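CghA (Chaetomium globosum, PDB 6KBC) is a fungal protein of the Diels-Alderase family, built from two calycin-like beta domains and binding WK1 in a pocket. Local coordinates at residues K338-K352 with N364-V376. Numbering follows the deposited sequence.
Sequences KWSFDLRHHQAWWAK and NSGFVVEVTGGLV. With WK1 ((2S)-3-[(2S,4E)-4-[[(1R,2S,4aR,6S,8R,8aS)-2-[(E)-but-2-en-2-yl]-6,8-dimethyl-1,2,4a,5,6,7,8,8a-octahydronaphthalen-1-yl]-oxidanyl-methylidene]-3,5-bis(oxidanylidene)pyrrolidin-2-yl]-2-methyl-2-oxidanyl-propanoic acid), chain B.
The indole of Trp350 is sandwiched: Gly366 CA sits 3.4 Å from the centroid of its six-membered ring, a CH-pi contact over one face, while the C18 methyl of WK1 lies over the opposite face, toward its rim. CG takes the cramped place between the backbone N and the carbonyl carbon (chi1 73°), which folds the indole back over the glycine, where no side chain intervenes. At the edge, in the ring plane, lie Trp349 CE2 and Asn364 OD1, to which NE1 gives a nearly straight hydrogen bond of 2.8 Å; the donor stands well above the amide plane. This bond probably sets the rotation of the amide: with OD1 so held, Asn364 ND2 is turned to WK1 O4, to which it donates at 2.9 Å. Alongside, the extended chain of Lys352 brings NZ to O2 and O of WK1, the latter belonging to its carboxylate.

Further along, the imidazole of His345 lies flat on Phe367 in a face-to-face stack, centroids 3.5 Å apart and planes within 7°, with a water over the other Phe367 face; its two nitrogens are engaged by Leu314 O and Glu390. At the far end Leu375 CD1 packs over the pyrrole face of Trp339.

The two segments form a long antiparallel ladder interrupted by two classic bulges, in which His346 and Gln347 face Val368, and Trp349 and Trp350 face Gly366. Val368 O therefore accepts from two backbone nitrogens, His346 N at 2.8 Å and Gln347 N at 3.1 Å. At the first bulge the chain turns a corner, at Gln347, and the strand beyond lines the pocket, where a lysine ammonium probably balances the ligand's carboxylate and Trp350 orients Asn364 from the second shell.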
loop_
_atom_site.group_PDB
_atom_site.type_symbol
_atom_site.label_atom_id
_atom_site.label_comp_id
_atom_site.label_asym_id
_atom_site.label_seq_id
_atom_site.Cartn_x
_atom_site.Cartn_y
_atom_site.Cartn_z
ATOM N N LYS A 338 12.876 -3.333 -20.847
ATOM C CA LYS A 338 12.950 -3.848 -19.491
ATOM C C LYS A 338 13.616 -2.798 -18.628
ATOM O O LYS A 338 14.592 -2.165 -19.044
ATOM C CB LYS A 338 13.747 -5.173 -19.422
ATOM C CG LYS A 338 13.052 -6.338 -20.065
ATOM C CD LYS A 338 13.498 -7.720 -19.504
ATOM C CE LYS A 338 14.976 -7.746 -19.168
ATOM N NZ LYS A 338 15.424 -9.098 -18.635
ATOM N N TRP A 339 13.088 -2.611 -17.434
ATOM C CA TRP A 339 13.720 -1.762 -16.445
ATOM C C TRP A 339 14.010 -2.609 -15.216
ATOM O O TRP A 339 13.195 -3.452 -14.831
ATOM C CB TRP A 339 12.832 -0.588 -16.083
ATOM C CG TRP A 339 12.394 0.226 -17.264
ATOM C CD1 TRP A 339 12.956 1.393 -17.718
ATOM C CD2 TRP A 339 11.295 -0.055 -18.137
ATOM N NE1 TRP A 339 12.271 1.851 -18.826
ATOM C CE2 TRP A 339 11.237 0.990 -19.093
ATOM C CE3 TRP A 339 10.343 -1.079 -18.198
ATOM C CZ2 TRP A 339 10.275 1.027 -20.103
ATOM C CZ3 TRP A 339 9.370 -1.021 -19.192
ATOM C CH2 TRP A 339 9.355 0.015 -20.136
ATOM N N SER A 340 15.174 -2.398 -14.617
ATOM C CA SER A 340 15.556 -3.123 -13.412
ATOM C C SER A 340 15.964 -2.120 -12.355
ATOM O O SER A 340 16.740 -1.197 -12.636
ATOM C CB SER A 340 16.710 -4.097 -13.680
ATOM O OG SER A 340 16.821 -4.987 -12.591
ATOM N N PHE A 341 15.426 -2.282 -11.152
ATOM C CA PHE A 341 15.756 -1.410 -10.043
ATOM C C PHE A 341 16.118 -2.254 -8.843
ATOM O O PHE A 341 15.477 -3.274 -8.568
ATOM C CB PHE A 341 14.595 -0.468 -9.670
ATOM C CG PHE A 341 14.111 0.352 -10.820
ATOM C CD1 PHE A 341 14.715 1.568 -11.120
ATOM C CD2 PHE A 341 13.077 -0.103 -11.622
ATOM C CE1 PHE A 341 14.260 2.344 -12.196
ATOM C CE2 PHE A 341 12.632 0.663 -12.695
ATOM C CZ PHE A 341 13.238 1.875 -12.980
ATOM N N ASP A 342 17.135 -1.815 -8.127
ATOM C CA ASP A 342 17.467 -2.404 -6.843
ATOM C C ASP A 342 16.957 -1.476 -5.765
ATOM O O ASP A 342 17.237 -0.267 -5.789
ATOM C CB ASP A 342 18.972 -2.636 -6.715
ATOM C CG ASP A 342 19.418 -3.879 -7.474
ATOM O OD1 ASP A 342 18.554 -4.536 -8.110
ATOM O OD2 ASP A 342 20.609 -4.216 -7.409
ATOM N N LEU A 343 16.176 -2.026 -4.855
ATOM C CA LEU A 343 15.607 -1.275 -3.748
ATOM C C LEU A 343 16.271 -1.819 -2.497
ATOM O O LEU A 343 15.925 -2.909 -2.032
ATOM C CB LEU A 343 14.096 -1.437 -3.692
ATOM C CG LEU A 343 13.290 -0.564 -4.666
ATOM C CD1 LEU A 343 13.597 -0.896 -6.099
ATOM C CD2 LEU A 343 11.845 -0.823 -4.384
ATOM N N ARG A 344 17.240 -1.089 -1.961
ATOM C CA ARG A 344 18.043 -1.622 -0.870
ATOM C C ARG A 344 17.624 -0.977 0.434
ATOM O O ARG A 344 17.420 0.239 0.497
ATOM C CB ARG A 344 19.541 -1.445 -1.141
ATOM C CG ARG A 344 19.941 -2.264 -2.357
ATOM C CD ARG A 344 21.405 -2.108 -2.735
ATOM N NE ARG A 344 21.712 -2.974 -3.867
ATOM C CZ ARG A 344 22.062 -4.252 -3.751
ATOM N NH1 ARG A 344 22.149 -4.817 -2.545
ATOM N NH2 ARG A 344 22.317 -4.967 -4.842
ATOM N N HIS A 345 17.481 -1.815 1.466
ATOM C CA HIS A 345 17.022 -1.378 2.777
ATOM C C HIS A 345 17.959 -0.326 3.346
ATOM O O HIS A 345 19.122 -0.624 3.648
ATOM C CB HIS A 345 16.950 -2.562 3.737
ATOM C CG HIS A 345 15.976 -3.621 3.311
ATOM N ND1 HIS A 345 16.100 -4.940 3.693
ATOM C CD2 HIS A 345 14.859 -3.548 2.549
ATOM C CE1 HIS A 345 15.105 -5.639 3.175
ATOM N NE2 HIS A 345 14.328 -4.815 2.488
ATOM N N HIS A 346 17.449 0.893 3.507
ATOM C CA HIS A 346 18.228 2.006 4.019
ATOM C C HIS A 346 17.918 2.311 5.472
ATOM O O HIS A 346 18.832 2.550 6.258
ATOM C CB HIS A 346 17.990 3.260 3.167
ATOM C CG HIS A 346 18.745 4.451 3.658
ATOM N ND1 HIS A 346 20.092 4.624 3.422
ATOM C CD2 HIS A 346 18.352 5.512 4.406
ATOM C CE1 HIS A 346 20.494 5.744 3.997
ATOM N NE2 HIS A 346 19.456 6.305 4.596
ATOM N N GLN A 347 16.649 2.283 5.853
ATOM C CA GLN A 347 16.259 2.563 7.222
ATOM C C GLN A 347 15.198 1.567 7.623
ATOM O O GLN A 347 14.208 1.400 6.907
ATOM C CB GLN A 347 15.712 3.997 7.397
ATOM C CG GLN A 347 15.346 4.289 8.844
ATOM C CD GLN A 347 14.741 5.675 9.054
ATOM O OE1 GLN A 347 14.686 6.502 8.135
ATOM N NE2 GLN A 347 14.268 5.922 10.272
ATOM N N ALA A 348 15.399 0.940 8.776
ATOM C CA ALA A 348 14.408 0.036 9.344
ATOM C C ALA A 348 13.252 0.854 9.896
ATOM O O ALA A 348 13.420 1.620 10.845
ATOM C CB ALA A 348 15.035 -0.810 10.447
ATOM N N TRP A 349 12.079 0.687 9.307
ATOM C CA TRP A 349 10.934 1.521 9.635
ATOM C C TRP A 349 10.053 0.858 10.687
ATOM O O TRP A 349 9.804 1.425 11.757
ATOM C CB TRP A 349 10.169 1.790 8.339
ATOM C CG TRP A 349 9.034 2.766 8.431
ATOM C CD1 TRP A 349 8.503 3.332 9.557
ATOM C CD2 TRP A 349 8.271 3.258 7.333
ATOM N NE1 TRP A 349 7.458 4.171 9.217
ATOM C CE2 TRP A 349 7.294 4.138 7.857
ATOM C CE3 TRP A 349 8.317 3.045 5.952
ATOM C CZ2 TRP A 349 6.378 4.798 7.048
ATOM C CZ3 TRP A 349 7.396 3.705 5.146
ATOM C CH2 TRP A 349 6.441 4.562 5.699
ATOM N N TRP A 350 9.563 -0.342 10.390
ATOM C CA TRP A 350 8.849 -1.147 11.363
ATOM C C TRP A 350 9.290 -2.590 11.191
ATOM O O TRP A 350 9.850 -2.970 10.162
ATOM C CB TRP A 350 7.319 -0.995 11.228
ATOM C CG TRP A 350 6.708 -1.661 10.027
ATOM C CD1 TRP A 350 6.398 -2.992 9.879
ATOM C CD2 TRP A 350 6.292 -1.017 8.822
ATOM N NE1 TRP A 350 5.825 -3.209 8.647
ATOM C CE2 TRP A 350 5.755 -2.016 7.976
ATOM C CE3 TRP A 350 6.323 0.310 8.372
ATOM C CZ2 TRP A 350 5.263 -1.732 6.710
ATOM C CZ3 TRP A 350 5.829 0.592 7.105
ATOM C CH2 TRP A 350 5.306 -0.428 6.289
ATOM N N ALA A 351 9.068 -3.379 12.233
ATOM C CA ALA A 351 9.409 -4.799 12.206
ATOM C C ALA A 351 8.601 -5.461 13.298
ATOM O O ALA A 351 8.767 -5.122 14.475
ATOM C CB ALA A 351 10.903 -5.022 12.426
ATOM N N LYS A 352 7.706 -6.362 12.919
ATOM C CA LYS A 352 6.925 -7.065 13.915
ATOM C C LYS A 352 6.727 -8.510 13.486
ATOM O O LYS A 352 6.640 -8.803 12.283
ATOM C CB LYS A 352 5.569 -6.386 14.139
ATOM C CG LYS A 352 4.662 -6.389 12.947
ATOM C CD LYS A 352 3.334 -5.710 13.294
ATOM C CE LYS A 352 2.407 -5.723 12.097
ATOM N NZ LYS A 352 1.088 -5.075 12.370
ATOM N N ASN A 364 6.865 -8.979 9.508
ATOM C CA ASN A 364 6.280 -7.907 8.718
ATOM C C ASN A 364 7.212 -6.719 8.928
ATOM O O ASN A 364 7.316 -6.203 10.044
ATOM C CB ASN A 364 4.853 -7.617 9.187
ATOM C CG ASN A 364 4.222 -6.410 8.490
ATOM O OD1 ASN A 364 4.865 -5.697 7.713
ATOM N ND2 ASN A 364 2.943 -6.194 8.760
ATOM N N SER A 365 7.952 -6.345 7.888
ATOM C CA SER A 365 8.999 -5.349 8.019
ATOM C C SER A 365 8.761 -4.246 7.006
ATOM O O SER A 365 8.465 -4.510 5.835
ATOM C CB SER A 365 10.387 -5.939 7.808
ATOM O OG SER A 365 10.591 -7.066 8.644
ATOM N N GLY A 366 8.904 -3.012 7.461
ATOM C CA GLY A 366 8.835 -1.849 6.592
ATOM C C GLY A 366 10.217 -1.226 6.529
ATOM O O GLY A 366 10.956 -1.226 7.524
ATOM N N PHE A 367 10.550 -0.690 5.363
ATOM C CA PHE A 367 11.836 -0.055 5.136
ATOM C C PHE A 367 11.656 1.184 4.276
ATOM O O PHE A 367 10.826 1.211 3.360
ATOM C CB PHE A 367 12.815 -0.965 4.401
ATOM C CG PHE A 367 13.249 -2.152 5.189
ATOM C CD1 PHE A 367 14.322 -2.061 6.059
ATOM C CD2 PHE A 367 12.572 -3.361 5.066
ATOM C CE1 PHE A 367 14.732 -3.185 6.786
ATOM C CE2 PHE A 367 12.982 -4.482 5.794
ATOM C CZ PHE A 367 14.052 -4.386 6.644
ATOM N N VAL A 368 12.477 2.188 4.550
ATOM C CA VAL A 368 12.812 3.179 3.535
ATOM C C VAL A 368 13.934 2.589 2.698
ATOM O O VAL A 368 14.927 2.093 3.243
ATOM C CB VAL A 368 13.246 4.502 4.183
ATOM C CG1 VAL A 368 13.704 5.488 3.110
ATOM C CG2 VAL A 368 12.126 5.078 5.044
ATOM N N VAL A 369 13.783 2.611 1.380
ATOM C CA VAL A 369 14.762 1.960 0.525
ATOM C C VAL A 369 15.442 3.009 -0.335
ATOM O O VAL A 369 14.822 3.977 -0.773
ATOM C CB VAL A 369 14.129 0.867 -0.365
ATOM C CG1 VAL A 369 13.710 -0.342 0.497
ATOM C CG2 VAL A 369 12.923 1.447 -1.110
ATOM N N GLU A 370 16.719 2.787 -0.607
ATOM C CA GLU A 370 17.418 3.534 -1.635
ATOM C C GLU A 370 17.267 2.780 -2.949
ATOM O O GLU A 370 17.397 1.552 -2.990
ATOM C CB GLU A 370 18.892 3.683 -1.274
ATOM C CG GLU A 370 19.637 4.689 -2.128
ATOM C CD GLU A 370 21.003 5.010 -1.535
ATOM O OE1 GLU A 370 21.342 4.425 -0.477
ATOM O OE2 GLU A 370 21.708 5.875 -2.091
ATOM N N VAL A 371 16.996 3.516 -4.023
ATOM C CA VAL A 371 16.611 2.940 -5.309
ATOM C C VAL A 371 17.661 3.305 -6.349
ATOM O O VAL A 371 18.036 4.477 -6.476
ATOM C CB VAL A 371 15.218 3.439 -5.740
ATOM C CG1 VAL A 371 14.772 2.773 -7.043
ATOM C CG2 VAL A 371 14.216 3.196 -4.623
ATOM N N THR A 372 18.128 2.306 -7.091
ATOM C CA THR A 372 19.060 2.487 -8.196
ATOM C C THR A 372 18.616 1.632 -9.375
ATOM O O THR A 372 17.975 0.601 -9.190
ATOM C CB THR A 372 20.499 2.115 -7.776
ATOM O OG1 THR A 372 20.559 0.701 -7.534
ATOM C CG2 THR A 372 20.923 2.860 -6.520
ATOM N N GLY A 373 18.938 2.078 -10.590
ATOM C CA GLY A 373 18.731 1.253 -11.767
ATOM C C GLY A 373 18.265 2.017 -12.991
ATOM O O GLY A 373 18.696 3.151 -13.221
ATOM N N GLY A 374 17.398 1.414 -13.796
ATOM C CA GLY A 374 16.898 2.089 -14.976
ATOM C C GLY A 374 16.705 1.110 -16.114
ATOM O O GLY A 374 16.610 -0.098 -15.904
ATOM N N LEU A 375 16.678 1.657 -17.328
ATOM C CA LEU A 375 16.409 0.880 -18.534
ATOM C C LEU A 375 17.524 -0.126 -18.795
ATOM O O LEU A 375 18.695 0.247 -18.928
ATOM C CB LEU A 375 16.245 1.819 -19.730
ATOM C CG LEU A 375 16.009 1.154 -21.088
ATOM C CD1 LEU A 375 14.656 0.467 -21.129
ATOM C CD2 LEU A 375 16.099 2.204 -22.220
ATOM N N VAL A 376 17.157 -1.406 -18.882
ATOM C CA VAL A 376 18.137 -2.451 -19.149
ATOM C C VAL A 376 18.703 -2.267 -20.548
ATOM O O VAL A 376 17.979 -1.902 -21.489
ATOM C CB VAL A 376 17.490 -3.835 -18.976
ATOM C CG1 VAL A 376 18.471 -4.959 -19.364
ATOM C CG2 VAL A 376 17.009 -4.005 -17.537
HETATM O O WK1 B . 0.504 -2.616 12.120
HETATM C C17 WK1 B . 0.930 -1.947 11.214
HETATM O O1 WK1 B . 1.207 -0.789 11.348
HETATM C C19 WK1 B . 1.139 -2.547 9.883
HETATM O O2 WK1 B . 0.921 -3.916 9.873
HETATM C C18 WK1 B . 2.572 -2.362 9.490
HETATM C C20 WK1 B . 0.124 -1.851 9.020
HETATM C C22 WK1 B . 0.430 -2.030 7.588
HETATM N N WK1 B . -0.347 -1.275 6.624
HETATM C C21 WK1 B . -0.722 -2.075 5.632
HETATM O O5 WK1 B . -1.418 -1.644 4.606
HETATM C C23 WK1 B . 0.373 -3.370 7.050
HETATM O O4 WK1 B . 0.925 -4.438 7.588
HETATM C C24 WK1 B . -0.311 -3.477 5.808
HETATM C C16 WK1 B . -0.504 -4.677 5.002
HETATM O O3 WK1 B . 0.001 -5.767 5.434
HETATM C C9 WK1 B . -1.136 -4.594 3.676
HETATM C C8 WK1 B . 0.093 -4.199 2.808
HETATM C C12 WK1 B . 1.098 -3.210 3.360
HETATM C C13 WK1 B . 1.053 -1.925 3.088
HETATM C C90 WK1 B . 2.054 -0.975 3.652
HETATM C C14 WK1 B . 2.191 -3.683 4.249
HETATM C C7 WK1 B . 0.900 -5.397 2.407
HETATM C C6 WK1 B . 0.295 -6.400 1.829
HETATM C C3 WK1 B . -1.200 -6.405 1.872
HETATM C C4 WK1 B . -1.765 -5.888 3.178
HETATM C C5 WK1 B . -3.251 -5.674 2.962
HETATM C C11 WK1 B . -3.917 -5.343 4.260
HETATM C C2 WK1 B . -1.878 -7.673 1.423
HETATM C C1 WK1 B . -3.262 -7.258 1.034
HETATM C C10 WK1 B . -4.070 -8.310 0.348
HETATM C C WK1 B . -3.965 -6.827 2.284
HETATM O O HOH W 1 15.367 -2.842 -22.228
HETATM O O HOH W 2 22.063 -1.271 -6.236
HETATM O O HOH W 3 20.988 2.136 1.442
HETATM O O HOH W 4 12.319 -2.868 9.137
#